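Local coordinates for dITP/XTP pyrophosphatase (Mycobacteroides abscessus, PDB 6WWD), which probably hydrolyses non-canonical purine nucleoside triphosphates such as XTP, dITP and ITP to monophosphates and diphosphate with magnesium, cleansing the nucleotide pool, at residues Lys2-Lys12 with Thr64-Asp72; Asp114-Cys125 with Val137-Arg147. All blocks are in the same frame, centred on the assembly; numbering follows the deposited sequence.

Interaction 1. Residues Lys2-Lys12 with Thr64-Asp72; sequences KILVASRNPKK and TGLACVADD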
ATOM      1  N   LYS D   2       5.198  24.377  28.084  1.00 33.45           N
ATOM      2  CA  LYS D   2       5.387  24.778  26.699  1.00 33.34           C
ATOM      3  C   LYS D   2       5.242  23.580  25.775  1.00 29.72           C
ATOM      4  O   LYS D   2       5.722  22.485  26.085  1.00 29.22           O
ATOM      5  CB  LYS D   2       6.748  25.442  26.485  1.00 30.78           C
ATOM      6  CG  LYS D   2       6.862  26.835  27.094  1.00 34.43           C
ATOM      7  CD  LYS D   2       8.134  27.512  26.639  1.00 33.93           C
ATOM      8  CE  LYS D   2       8.590  28.575  27.615  1.00 43.41           C
ATOM      9  NZ  LYS D   2      10.049  28.858  27.479  1.00 39.55           N
ATOM     10  N   ILE D   3       4.558  23.799  24.651  1.00 24.60           N
ATOM     11  CA  ILE D   3       4.405  22.826  23.578  1.00 21.33           C
ATOM     12  C   ILE D   3       4.853  23.477  22.279  1.00 20.58           C
ATOM     13  O   ILE D   3       4.404  24.579  21.946  1.00 22.47           O
ATOM     14  CB  ILE D   3       2.949  22.329  23.450  1.00 25.59           C
ATOM     15  CG1 ILE D   3       2.538  21.548  24.701  1.00 24.21           C
ATOM     16  CG2 ILE D   3       2.762  21.509  22.162  1.00 19.44           C
ATOM     17  CD1 ILE D   3       1.157  20.986  24.641  1.00 25.80           C
ATOM     18  N   LEU D   4       5.739  22.812  21.549  1.00 16.70           N
ATOM     19  CA  LEU D   4       6.172  23.318  20.254  1.00 14.85           C
ATOM     20  C   LEU D   4       5.155  22.937  19.172  1.00 15.58           C
ATOM     21  O   LEU D   4       4.817  21.755  19.004  1.00 14.46           O
ATOM     22  CB  LEU D   4       7.563  22.775  19.910  1.00 14.12           C
ATOM     23  CG  LEU D   4       8.093  23.082  18.506  1.00 14.09           C
ATOM     24  CD1 LEU D   4       8.359  24.592  18.296  1.00 14.89           C
ATOM     25  CD2 LEU D   4       9.352  22.275  18.236  1.00 15.07           C
ATOM     26  N   VAL D   5       4.650  23.929  18.444  1.00 13.26           N
ATOM     27  CA  VAL D   5       3.915  23.668  17.210  1.00 15.25           C
ATOM     28  C   VAL D   5       4.877  23.854  16.035  1.00 12.29           C
ATOM     29  O   VAL D   5       5.436  24.942  15.849  1.00 16.08           O
ATOM     30  CB  VAL D   5       2.671  24.557  17.082  1.00 17.31           C
ATOM     31  CG1 VAL D   5       1.958  24.248  15.774  1.00 17.64           C
ATOM     32  CG2 VAL D   5       1.741  24.324  18.274  1.00 19.49           C
ATOM     33  N   ALA D   6       5.106  22.783  15.271  1.00 12.94           N
ATOM     34  CA  ALA D   6       6.075  22.792  14.171  1.00 17.88           C
ATOM     35  C   ALA D   6       5.499  23.544  12.967  1.00 17.53           C
ATOM     36  O   ALA D   6       5.268  23.003  11.888  1.00 18.74           O
ATOM     37  CB  ALA D   6       6.482  21.376  13.788  1.00 14.97           C
ATOM     38  N   SER D   7       5.285  24.832  13.176  1.00 16.97           N
ATOM     39  CA  SER D   7       4.697  25.687  12.161  1.00 19.29           C
ATOM     40  C   SER D   7       5.271  27.086  12.304  1.00 18.99           C
ATOM     41  O   SER D   7       5.675  27.491  13.398  1.00 15.61           O
ATOM     42  CB  SER D   7       3.172  25.732  12.303  1.00 21.40           C
ATOM     43  OG  SER D   7       2.581  26.581  11.339  1.00 19.68           O
ATOM     44  N   ARG D   8       5.321  27.813  11.185  1.00 18.04           N
ATOM     45  CA  ARG D   8       5.614  29.241  11.202  1.00 16.39           C
ATOM     46  C   ARG D   8       4.360  30.090  11.044  1.00 21.48           C
ATOM     47  O   ARG D   8       4.463  31.313  10.904  1.00 22.17           O
ATOM     48  CB  ARG D   8       6.603  29.589  10.095  1.00 20.86           C
ATOM     49  CG  ARG D   8       7.939  28.873  10.194  1.00 19.08           C
ATOM     50  CD  ARG D   8       8.823  29.219   9.012  1.00 24.55           C
ATOM     51  NE  ARG D   8      10.194  28.832   9.288  1.00 25.30           N
ATOM     52  CZ  ARG D   8      10.654  27.584   9.191  1.00 30.17           C
ATOM     53  NH1 ARG D   8       9.854  26.596   8.797  1.00 22.62           N
ATOM     54  NH2 ARG D   8      11.925  27.326   9.476  1.00 31.80           N
ATOM     55  N   ASN D   9       3.182  29.464  11.007  1.00 23.38           N
ATOM     56  CA  ASN D   9       1.921  30.173  10.827  1.00 16.41           C
ATOM     57  C   ASN D   9       1.285  30.485  12.176  1.00 24.05           C
ATOM     58  O   ASN D   9       0.783  29.559  12.841  1.00 17.95           O
ATOM     59  CB  ASN D   9       0.976  29.338   9.979  1.00 23.49           C
ATOM     60  CG  ASN D   9      -0.336  30.035   9.696  1.00 20.64           C
ATOM     61  OD1 ASN D   9      -0.647  31.085  10.272  1.00 19.20           O
ATOM     62  ND2 ASN D   9      -1.128  29.444   8.799  1.00 22.70           N
ATOM     63  N   PRO D  10       1.237  31.752  12.606  1.00 18.02           N
ATOM     64  CA  PRO D  10       0.597  32.046  13.894  1.00 18.87           C
ATOM     65  C   PRO D  10      -0.873  31.659  13.952  1.00 25.17           C
ATOM     66  O   PRO D  10      -1.358  31.307  15.034  1.00 23.09           O
ATOM     67  CB  PRO D  10       0.799  33.563  14.046  1.00 22.05           C
ATOM     68  CG  PRO D  10       2.038  33.856  13.216  1.00 19.81           C
ATOM     69  CD  PRO D  10       1.891  32.938  12.024  1.00 19.43           C
ATOM     70  N   LYS D  11      -1.582  31.653  12.817  1.00 22.98           N
ATOM     71  CA  LYS D  11      -2.985  31.250  12.820  1.00 26.28           C
ATOM     72  C   LYS D  11      -3.161  29.812  13.286  1.00 26.10           C
ATOM     73  O   LYS D  11      -4.155  29.485  13.942  1.00 28.49           O
ATOM     74  CB  LYS D  11      -3.581  31.433  11.422  1.00 24.97           C
ATOM     75  CG  LYS D  11      -4.098  32.830  11.185  1.00 25.99           C
ATOM     76  CD  LYS D  11      -5.191  33.134  12.200  1.00 31.81           C
ATOM     77  CE  LYS D  11      -5.501  34.608  12.312  1.00 29.01           C
ATOM     78  NZ  LYS D  11      -4.486  35.385  13.111  1.00 27.64           N
ATOM     79  N   LYS D  12      -2.212  28.941  12.950  1.00 25.78           N
ATOM     80  CA  LYS D  12      -2.288  27.554  13.383  1.00 28.56           C
ATOM     81  C   LYS D  12      -2.189  27.445  14.900  1.00 27.02           C
ATOM     82  O   LYS D  12      -2.947  26.700  15.531  1.00 26.13           O
ATOM     83  CB  LYS D  12      -1.174  26.763  12.715  1.00 26.87           C
ATOM     84  CG  LYS D  12      -1.434  25.307  12.580  1.00 29.33           C
ATOM     85  CD  LYS D  12      -1.028  24.861  11.186  1.00 35.57           C
ATOM     86  CE  LYS D  12      -2.251  24.388  10.387  1.00 44.83           C
ATOM     87  NZ  LYS D  12      -1.896  23.665   9.124  1.00 45.09           N
ATOM     88  N   THR D  64      14.288  20.636  20.792  1.00 13.27           N
ATOM     89  CA  THR D  64      13.815  21.496  21.871  1.00 19.93           C
ATOM     90  C   THR D  64      13.550  20.789  23.194  1.00 22.46           C
ATOM     91  O   THR D  64      13.529  21.466  24.236  1.00 21.97           O
ATOM     92  CB  THR D  64      12.523  22.212  21.451  1.00 21.45           C
ATOM     93  OG1 THR D  64      11.463  21.259  21.392  1.00 13.43           O
ATOM     94  CG2 THR D  64      12.685  22.907  20.080  1.00 19.22           C
ATOM     95  N   GLY D  65      13.351  19.468  23.198  1.00 16.90           N
ATOM     96  CA  GLY D  65      12.912  18.762  24.379  1.00 18.20           C
ATOM     97  C   GLY D  65      11.471  18.996  24.765  1.00 21.94           C
ATOM     98  O   GLY D  65      11.013  18.405  25.753  1.00 18.26           O
ATOM     99  N   LEU D  66      10.737  19.803  23.995  1.00 14.38           N
ATOM    100  CA  LEU D  66       9.326  20.049  24.215  1.00 14.77           C
ATOM    101  C   LEU D  66       8.485  19.032  23.460  1.00 15.70           C
ATOM    102  O   LEU D  66       8.880  18.525  22.409  1.00 12.26           O
ATOM    103  CB  LEU D  66       8.948  21.458  23.749  1.00 20.16           C
ATOM    104  CG  LEU D  66       9.774  22.598  24.371  1.00 21.27           C
ATOM    105  CD1 LEU D  66       9.448  23.941  23.718  1.00 21.74           C
ATOM    106  CD2 LEU D  66       9.535  22.635  25.865  1.00 19.36           C
ATOM    107  N   ALA D  67       7.315  18.731  24.012  1.00 18.02           N
ATOM    108  CA  ALA D  67       6.297  18.056  23.236  1.00 15.04           C
ATOM    109  C   ALA D  67       6.040  18.853  21.962  1.00 16.43           C
ATOM    110  O   ALA D  67       6.068  20.090  21.963  1.00 14.66           O
ATOM    111  CB  ALA D  67       5.023  17.909  24.070  1.00 14.49           C
ATOM    112  N   CYS D  68       5.843  18.151  20.856  1.00 11.92           N
ATOM    113  CA  CYS D  68       5.757  18.822  19.572  1.00 15.34           C
ATOM    114  C   CYS D  68       4.557  18.295  18.813  1.00 12.61           C
ATOM    115  O   CYS D  68       4.387  17.086  18.683  1.00 13.67           O
ATOM    116  CB  CYS D  68       7.031  18.640  18.731  1.00 13.33           C
ATOM    117  SG  CYS D  68       6.812  19.396  17.102  1.00 13.62           S
ATOM    118  N   VAL D  69       3.722  19.205  18.339  1.00 14.43           N
ATOM    119  CA  VAL D  69       2.612  18.899  17.446  1.00 14.44           C
ATOM    120  C   VAL D  69       2.993  19.380  16.052  1.00 13.06           C
ATOM    121  O   VAL D  69       3.435  20.526  15.886  1.00 15.18           O
ATOM    122  CB  VAL D  69       1.307  19.572  17.913  1.00 13.76           C
ATOM    123  CG1 VAL D  69       0.234  19.411  16.854  1.00 14.43           C
ATOM    124  CG2 VAL D  69       0.852  18.996  19.221  1.00 13.79           C
ATOM    125  N   ALA D  70       2.812  18.519  15.055  1.00 13.09           N
ATOM    126  CA  ALA D  70       3.092  18.866  13.668  1.00 12.26           C
ATOM    127  C   ALA D  70       1.909  18.447  12.816  1.00 17.57           C
ATOM    128  O   ALA D  70       1.180  17.517  13.165  1.00 18.70           O
ATOM    129  CB  ALA D  70       4.357  18.181  13.153  1.00 13.74           C
ATOM    130  N   ASP D  71       1.718  19.122  11.687  1.00 17.50           N
ATOM    131  CA  ASP D  71       0.616  18.758  10.811  1.00 15.87           C
ATOM    132  C   ASP D  71       1.116  18.541   9.390  1.00 15.12           C
ATOM    133  O   ASP D  71       2.264  18.851   9.046  1.00 11.62           O
ATOM    134  CB  ASP D  71      -0.516  19.788  10.895  1.00 23.71           C
ATOM    135  CG  ASP D  71      -0.027  21.188  10.766  1.00 34.76           C
ATOM    136  OD1 ASP D  71       0.772  21.456   9.837  1.00 38.90           O
ATOM    137  OD2 ASP D  71      -0.401  22.011  11.632  1.00 33.54           O
ATOM    138  N   ASP D  72       0.251  17.933   8.584  1.00 15.04           N
ATOM    139  CA  ASP D  72       0.598  17.568   7.211  1.00 15.82           C
ATOM    140  C   ASP D  72      -0.686  17.292   6.452  1.00 15.48           C
ATOM    141  O   ASP D  72      -1.435  16.393   6.839  1.00 14.76           O
ATOM    142  CB  ASP D  72       1.508  16.343   7.199  1.00 14.68           C
ATOM    143  CG  ASP D  72       2.421  16.326   6.008  1.00 21.61           C
ATOM    144  OD1 ASP D  72       3.605  16.688   6.154  1.00 21.60           O
ATOM    145  OD2 ASP D  72       1.946  15.989   4.916  1.00 21.98           O
TER
HETATM  146  O   HOH W   1       6.545  20.026  26.430  1.00 20.88           O
HETATM  147  O   HOH W   2       3.150  21.370  11.201  1.00 22.82           O
HETATM  148  O   HOH W   3      -1.453  20.896   7.452  1.00 28.92           O
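L4 and C68 pair in parallel strands and turn their side chains to the same face of the sheet, where A6 joins them. With CG anti to its own backbone N (chi1 173°), L4 brings CD2 to 4.0 Å from C68 SG and, crossing T64 at about a right angle, to 3.9 Å from T64 CG2. A6 CB meets C68 SG and A70 CB, both at 3.9 Å, on the face that helix 49-64 covers through V61 and K56. On the other face I3 CG2 lies 4.3 Å from V69 CG2, and V5 packs on L13 and L16 of helix 10-22. Three backbone bonds knit the strands, the straightest running from A6 N to V69 O (2.9 Å, 172° at the hydrogen). Beyond them K12 and D71 approach from opposite directions, and K12 NZ and D71 OD2 form a rather long salt bridge of 3.4 Å. A water accepts from D71 N and lies 2.8 Å from A6 O, linking the two segments where the strands part. The opposite charges would draw K12, predicted to bind substrate, toward the strand that carries D72, the predicted proton acceptor; the length of the bridge suggests a loose hold.

Interaction 2. Residues Asp114-Cys125 with Val137-Arg147; sequences DERRGAAFVSAC and VEGRWKGSIAR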
ATOM      1  N   ASP D 114     -15.354   8.736 -14.612  1.00 36.59           N
ATOM      2  CA  ASP D 114     -15.785   9.272 -13.316  1.00 34.88           C
ATOM      3  C   ASP D 114     -15.623   8.265 -12.194  1.00 34.49           C
ATOM      4  O   ASP D 114     -15.118   8.605 -11.119  1.00 31.94           O
ATOM      5  CB  ASP D 114     -17.248   9.727 -13.360  1.00 39.45           C
ATOM      6  CG  ASP D 114     -17.456  11.036 -14.107  1.00 44.21           C
ATOM      7  OD1 ASP D 114     -16.530  11.876 -14.193  1.00 41.45           O
ATOM      8  OD2 ASP D 114     -18.588  11.246 -14.580  1.00 62.54           O
ATOM      9  N   GLU D 115     -15.998   7.009 -12.445  1.00 41.14           N
ATOM     10  CA  GLU D 115     -15.990   5.985 -11.408  1.00 36.76           C
ATOM     11  C   GLU D 115     -14.612   5.764 -10.815  1.00 35.82           C
ATOM     12  O   GLU D 115     -14.507   5.285  -9.681  1.00 43.69           O
ATOM     13  CB  GLU D 115     -16.517   4.661 -11.966  1.00 44.42           C
ATOM     14  CG  GLU D 115     -17.855   4.759 -12.691  1.00 56.03           C
ATOM     15  CD  GLU D 115     -17.728   5.233 -14.132  1.00 59.27           C
ATOM     16  OE1 GLU D 115     -18.433   6.198 -14.502  1.00 62.96           O
ATOM     17  OE2 GLU D 115     -16.927   4.641 -14.892  1.00 56.06           O
ATOM     18  N   ARG D 116     -13.553   6.113 -11.542  1.00 31.91           N
ATOM     19  CA  ARG D 116     -12.187   5.887 -11.091  1.00 28.05           C
ATOM     20  C   ARG D 116     -11.481   7.187 -10.732  1.00 22.58           C
ATOM     21  O   ARG D 116     -10.260   7.198 -10.535  1.00 18.54           O
ATOM     22  CB  ARG D 116     -11.429   5.113 -12.166  1.00 34.73           C
ATOM     23  CG  ARG D 116     -12.153   3.803 -12.518  1.00 33.02           C
ATOM     24  CD  ARG D 116     -11.680   3.181 -13.823  1.00 34.50           C
ATOM     25  NE  ARG D 116     -10.227   3.106 -13.924  1.00 34.76           N
ATOM     26  CZ  ARG D 116      -9.566   2.914 -15.064  1.00 38.32           C
ATOM     27  NH1 ARG D 116     -10.230   2.761 -16.212  1.00 32.50           N
ATOM     28  NH2 ARG D 116      -8.235   2.874 -15.057  1.00 34.04           N
ATOM     29  N   ARG D 117     -12.225   8.282 -10.621  1.00 20.08           N
ATOM     30  CA  ARG D 117     -11.648   9.566 -10.273  1.00 20.17           C
ATOM     31  C   ARG D 117     -11.661   9.838  -8.771  1.00 15.85           C
ATOM     32  O   ARG D 117     -11.579  10.998  -8.372  1.00 14.98           O
ATOM     33  CB  ARG D 117     -12.371  10.681 -11.037  1.00 20.63           C
ATOM     34  CG  ARG D 117     -12.325  10.528 -12.563  1.00 23.53           C
ATOM     35  CD  ARG D 117     -13.027  11.678 -13.283  1.00 27.28           C
ATOM     36  NE  ARG D 117     -12.234  12.906 -13.167  1.00 18.98           N
ATOM     37  CZ  ARG D 117     -11.207  13.227 -13.947  1.00 24.50           C
ATOM     38  NH1 ARG D 117     -10.827  12.428 -14.943  1.00 23.27           N
ATOM     39  NH2 ARG D 117     -10.560  14.357 -13.730  1.00 19.51           N
ATOM     40  N   GLY D 118     -11.752   8.795  -7.939  1.00 15.71           N
ATOM     41  CA  GLY D 118     -11.857   8.999  -6.500  1.00 14.73           C
ATOM     42  C   GLY D 118     -10.634   9.680  -5.905  1.00 13.00           C
ATOM     43  O   GLY D 118      -9.502   9.492  -6.353  1.00 13.22           O
ATOM     44  N   ALA D 119     -10.876  10.458  -4.846  1.00 14.62           N
ATOM     45  CA  ALA D 119      -9.839  11.224  -4.167  1.00 14.01           C
ATOM     46  C   ALA D 119     -10.326  11.610  -2.773  1.00 13.59           C
ATOM     47  O   ALA D 119     -11.505  11.482  -2.455  1.00 14.70           O
ATOM     48  CB  ALA D 119      -9.466  12.482  -4.965  1.00 10.26           C
ATOM     49  N   ALA D 120      -9.414  12.165  -1.972  1.00  9.63           N
ATOM     50  CA  ALA D 120      -9.741  12.681  -0.646  1.00 10.80           C
ATOM     51  C   ALA D 120      -8.812  13.836  -0.284  1.00 12.36           C
ATOM     52  O   ALA D 120      -7.617  13.798  -0.589  1.00 12.71           O
ATOM     53  CB  ALA D 120      -9.626  11.587   0.423  1.00 10.01           C
ATOM     54  N   PHE D 121      -9.362  14.859   0.372  1.00 10.46           N
ATOM     55  CA  PHE D 121      -8.529  15.792   1.115  1.00 14.02           C
ATOM     56  C   PHE D 121      -8.174  15.140   2.448  1.00 16.48           C
ATOM     57  O   PHE D 121      -9.045  14.597   3.131  1.00 17.87           O
ATOM     58  CB  PHE D 121      -9.248  17.117   1.342  1.00 12.83           C
ATOM     59  CG  PHE D 121      -9.102  18.113   0.211  1.00 15.18           C
ATOM     60  CD1 PHE D 121      -7.869  18.381  -0.360  1.00 16.74           C
ATOM     61  CD2 PHE D 121     -10.212  18.824  -0.242  1.00 17.42           C
ATOM     62  CE1 PHE D 121      -7.757  19.330  -1.389  1.00 18.83           C
ATOM     63  CE2 PHE D 121     -10.114  19.764  -1.276  1.00 19.36           C
ATOM     64  CZ  PHE D 121      -8.889  20.020  -1.845  1.00 21.36           C
ATOM     65  N   VAL D 122      -6.897  15.158   2.800  1.00 15.71           N
ATOM     66  CA  VAL D 122      -6.394  14.482   3.991  1.00 11.82           C
ATOM     67  C   VAL D 122      -5.674  15.501   4.848  1.00 14.83           C
ATOM     68  O   VAL D 122      -4.917  16.332   4.339  1.00 12.58           O
ATOM     69  CB  VAL D 122      -5.430  13.326   3.654  1.00 14.04           C
ATOM     70  CG1 VAL D 122      -4.988  12.625   4.929  1.00 13.11           C
ATOM     71  CG2 VAL D 122      -6.065  12.349   2.699  1.00 11.85           C
ATOM     72  N   SER D 123      -5.870  15.406   6.155  1.00 13.77           N
ATOM     73  CA  SER D 123      -5.180  16.271   7.092  1.00 14.94           C
ATOM     74  C   SER D 123      -4.717  15.408   8.261  1.00 21.70           C
ATOM     75  O   SER D 123      -5.529  14.704   8.872  1.00 16.71           O
ATOM     76  CB  SER D 123      -6.100  17.397   7.543  1.00 19.96           C
ATOM     77  OG  SER D 123      -5.458  18.236   8.453  1.00 33.68           O
ATOM     78  N   ALA D 124      -3.408  15.384   8.504  1.00 12.07           N
ATOM     79  CA  ALA D 124      -2.824  14.594   9.580  1.00 14.11           C
ATOM     80  C   ALA D 124      -2.149  15.492  10.608  1.00 17.23           C
ATOM     81  O   ALA D 124      -1.558  16.522  10.262  1.00 12.68           O
ATOM     82  CB  ALA D 124      -1.816  13.573   9.042  1.00 12.58           C
ATOM     83  N   CYS D 125      -2.229  15.073  11.868  1.00 13.48           N
ATOM     84  CA  CYS D 125      -1.657  15.766  13.019  1.00 13.72           C
ATOM     85  C   CYS D 125      -0.925  14.746  13.866  1.00 18.58           C
ATOM     86  O   CYS D 125      -1.498  13.702  14.205  1.00 15.21           O
ATOM     87  CB  CYS D 125      -2.735  16.440  13.872  1.00 19.23           C
ATOM     88  SG  CYS D 125      -3.288  18.041  13.276  1.00 30.89           S
ATOM     89  N   VAL D 137      -2.935  11.251  14.141  1.00 18.60           N
ATOM     90  CA  VAL D 137      -4.336  11.210  13.750  0.51 18.90           C
ATOM     91  C   VAL D 137      -4.440  11.764  12.334  1.00 17.86           C
ATOM     92  O   VAL D 137      -3.671  12.643  11.941  1.00 14.86           O
ATOM     93  CB  VAL D 137      -5.228  12.013  14.733  0.51 20.89           C
ATOM     94  CG1 VAL D 137      -6.701  11.984  14.319  0.51 22.06           C
ATOM     95  CG2 VAL D 137      -5.070  11.495  16.146  0.51 21.12           C
ATOM     96  N   GLU D 138      -5.394  11.246  11.560  1.00 14.54           N
ATOM     97  CA  GLU D 138      -5.676  11.852  10.266  1.00 17.40           C
ATOM     98  C   GLU D 138      -7.179  11.896  10.045  1.00 19.81           C
ATOM     99  O   GLU D 138      -7.940  11.118  10.639  1.00 16.68           O
ATOM    100  CB  GLU D 138      -4.983  11.120   9.106  1.00 13.04           C
ATOM    101  CG  GLU D 138      -5.758   9.935   8.573  1.00 15.14           C
ATOM    102  CD  GLU D 138      -5.111   9.325   7.338  1.00 19.56           C
ATOM    103  OE1 GLU D 138      -5.625   8.280   6.857  1.00 15.92           O
ATOM    104  OE2 GLU D 138      -4.087   9.885   6.861  1.00 13.60           O
ATOM    105  N   GLY D 139      -7.595  12.859   9.234  1.00 16.05           N
ATOM    106  CA  GLY D 139      -8.956  12.928   8.730  1.00 12.72           C
ATOM    107  C   GLY D 139      -8.935  12.919   7.215  1.00 14.86           C
ATOM    108  O   GLY D 139      -8.050  13.520   6.599  1.00 13.18           O
ATOM    109  N   ARG D 140      -9.919  12.244   6.618  1.00 14.50           N
ATOM    110  CA  ARG D 140     -10.073  12.154   5.164  1.00 15.26           C
ATOM    111  C   ARG D 140     -11.479  12.573   4.777  1.00 14.53           C
ATOM    112  O   ARG D 140     -12.452  12.004   5.282  1.00 12.68           O
ATOM    113  CB  ARG D 140      -9.836  10.730   4.644  1.00 12.04           C
ATOM    114  CG  ARG D 140      -8.440  10.272   4.856  1.00 20.52           C
ATOM    115  CD  ARG D 140      -8.087   8.985   4.093  1.00 19.24           C
ATOM    116  NE  ARG D 140      -6.684   8.733   4.373  1.00 18.40           N
ATOM    117  CZ  ARG D 140      -5.718   8.709   3.470  1.00 18.51           C
ATOM    118  NH1 ARG D 140      -5.991   8.857   2.169  1.00 14.79           N
ATOM    119  NH2 ARG D 140      -4.474   8.496   3.882  1.00 21.70           N
ATOM    120  N   TRP D 141     -11.580  13.545   3.882  1.00 13.77           N
ATOM    121  CA  TRP D 141     -12.854  14.001   3.322  1.00 17.56           C
ATOM    122  C   TRP D 141     -12.988  13.384   1.937  1.00 16.29           C
ATOM    123  O   TRP D 141     -12.285  13.786   1.011  1.00 14.88           O
ATOM    124  CB  TRP D 141     -12.868  15.526   3.254  1.00 16.47           C
ATOM    125  CG  TRP D 141     -14.176  16.207   2.863  1.00 14.59           C
ATOM    126  CD1 TRP D 141     -15.428  15.694   2.925  1.00 17.16           C
ATOM    127  CD2 TRP D 141     -14.318  17.555   2.378  1.00 13.60           C
ATOM    128  NE1 TRP D 141     -16.349  16.628   2.489  1.00 17.91           N
ATOM    129  CE2 TRP D 141     -15.686  17.781   2.156  1.00 16.25           C
ATOM    130  CE3 TRP D 141     -13.409  18.580   2.084  1.00 17.22           C
ATOM    131  CZ2 TRP D 141     -16.177  19.000   1.671  1.00 15.28           C
ATOM    132  CZ3 TRP D 141     -13.902  19.800   1.603  1.00 18.51           C
ATOM    133  CH2 TRP D 141     -15.266  19.992   1.403  1.00 16.34           C
ATOM    134  N   LYS D 142     -13.886  12.411   1.789  1.00 14.56           N
ATOM    135  CA  LYS D 142     -13.920  11.627   0.559  1.00 14.64           C
ATOM    136  C   LYS D 142     -14.614  12.397  -0.560  1.00 18.60           C
ATOM    137  O   LYS D 142     -15.604  13.107  -0.337  1.00 15.37           O
ATOM    138  CB  LYS D 142     -14.623  10.285   0.788  1.00 18.51           C
ATOM    139  CG  LYS D 142     -13.972   9.428   1.888  1.00 18.64           C
ATOM    140  CD  LYS D 142     -12.522   9.114   1.506  1.00 20.63           C
ATOM    141  CE  LYS D 142     -12.105   7.695   1.875  1.00 24.36           C
ATOM    142  NZ  LYS D 142     -12.076   6.828   0.669  1.00 24.80           N
ATOM    143  N   GLY D 143     -14.091  12.238  -1.773  1.00 16.29           N
ATOM    144  CA  GLY D 143     -14.695  12.834  -2.946  1.00 16.38           C
ATOM    145  C   GLY D 143     -14.113  12.289  -4.231  1.00 16.31           C
ATOM    146  O   GLY D 143     -13.801  11.093  -4.329  1.00 16.30           O
ATOM    147  N   SER D 144     -14.006  13.144  -5.239  1.00 13.79           N
ATOM    148  CA  SER D 144     -13.439  12.758  -6.523  1.00 17.16           C
ATOM    149  C   SER D 144     -12.944  14.018  -7.226  1.00 17.15           C
ATOM    150  O   SER D 144     -13.221  15.145  -6.798  1.00 15.14           O
ATOM    151  CB  SER D 144     -14.459  11.991  -7.382  1.00 18.22           C
ATOM    152  OG  SER D 144     -15.607  12.777  -7.610  1.00 14.44           O
ATOM    153  N   ILE D 145     -12.213  13.822  -8.310  1.00 13.91           N
ATOM    154  CA  ILE D 145     -11.652  14.943  -9.052  1.00 15.50           C
ATOM    155  C   ILE D 145     -12.597  15.321 -10.187  1.00 16.02           C
ATOM    156  O   ILE D 145     -12.997  14.469 -10.987  1.00 16.61           O
ATOM    157  CB  ILE D 145     -10.249  14.609  -9.587  1.00 14.82           C
ATOM    158  CG1 ILE D 145      -9.326  14.171  -8.435  1.00 13.75           C
ATOM    159  CG2 ILE D 145      -9.678  15.800 -10.369  1.00 13.85           C
ATOM    160  CD1 ILE D 145      -9.257  15.157  -7.271  1.00 11.25           C
ATOM    161  N   ALA D 146     -12.940  16.606 -10.267  1.00 15.29           N
ATOM    162  CA  ALA D 146     -13.749  17.100 -11.370  1.00 19.22           C
ATOM    163  C   ALA D 146     -12.987  17.013 -12.693  1.00 20.44           C
ATOM    164  O   ALA D 146     -11.764  16.850 -12.748  1.00 17.30           O
ATOM    165  CB  ALA D 146     -14.175  18.552 -11.121  1.00 20.07           C
ATOM    166  N   ARG D 147     -13.734  17.176 -13.778  1.00 23.41           N
ATOM    167  CA  ARG D 147     -13.146  17.223 -15.105  1.00 24.51           C
ATOM    168  C   ARG D 147     -12.801  18.636 -15.527  1.00 25.11           C
ATOM    169  O   ARG D 147     -11.898  18.822 -16.346  1.00 26.26           O
ATOM    170  CB  ARG D 147     -14.100  16.602 -16.120  1.00 23.71           C
ATOM    171  CG  ARG D 147     -14.359  15.169 -15.798  1.00 27.58           C
ATOM    172  CD  ARG D 147     -14.955  14.428 -16.960  1.00 35.50           C
ATOM    173  NE  ARG D 147     -15.168  13.035 -16.587  1.00 42.89           N
ATOM    174  CZ  ARG D 147     -14.336  12.045 -16.888  1.00 38.43           C
ATOM    175  NH1 ARG D 147     -13.233  12.280 -17.589  1.00 36.15           N
ATOM    176  NH2 ARG D 147     -14.615  10.816 -16.495  1.00 41.54           N
TER
HETATM  177  O   HOH W   4     -15.626  13.786 -11.835  1.00 26.84           O
HETATM  178  O   HOH W   5     -11.188   8.278  -2.043  1.00 29.55           O
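R117 and I145 meet in a buried, closely packed part of the contact: R117 NE gives a nearly straight bond to I145 O (2.8 Å, 170°), which lies in the guanidinium plane, while R117 NH2 reaches A146 O at 2.9 Å. A bend at chi3 (71°) turns the guanidinium back to these two carbonyls, and R117 NH1 is taken up by L109 O and I112 O, so that every nitrogen of this buried group has a partner. Next to it A119 CB presses against I145 CD1 at 3.5 Å. The two strands, 118-128 and 134-145, form an antiparallel beta hairpin within the central sheet of the HAM1 fold, with hydrogen-bonded and non-hydrogen-bonded pairs taking turns from A119-G143 to C125-V137. F121 and W141 lie side by side on one face, F121 CD2 4.0 Å from W141 CE3, and both rings meet F161. V122 CG2 sits over one face of the R140 guanidinium, 3.5 Å above its plane, while R140 NE bonds E138 OE1 at that group's edge; R140 and its neighbours also pair with a strand of the second subunit. On the outer side of R117 the packing gives way to solvent: R147, whose CG lies over one face of the R117 guanidinium, meets D114 OD1 through NE at 3.0 Å from above the carboxylate plane, the bond bent to 138°, and a water bridges D114 OD1 to I145 O.

In the fold
Interaction 1 closes before interaction 2 opens along the chain, and their centres lie about 26 Å apart on opposite sides of the chain's centre. One mixed sheet nevertheless carries both: strand 67-77 pairs in parallel with strand 2-5 and, on its other edge, antiparallel with strand 118-128. The two contacts touch at this seam, where D72 O probably accepts a hydrogen bond from A124 N at 2.8 Å and D71 CB packs against A124 O. The predicted catalytic D72 thus stands where the parallel and antiparallel parts of the sheet join. Both contacts also touch the second subunit, consistent with a dimer built partly on this sheet.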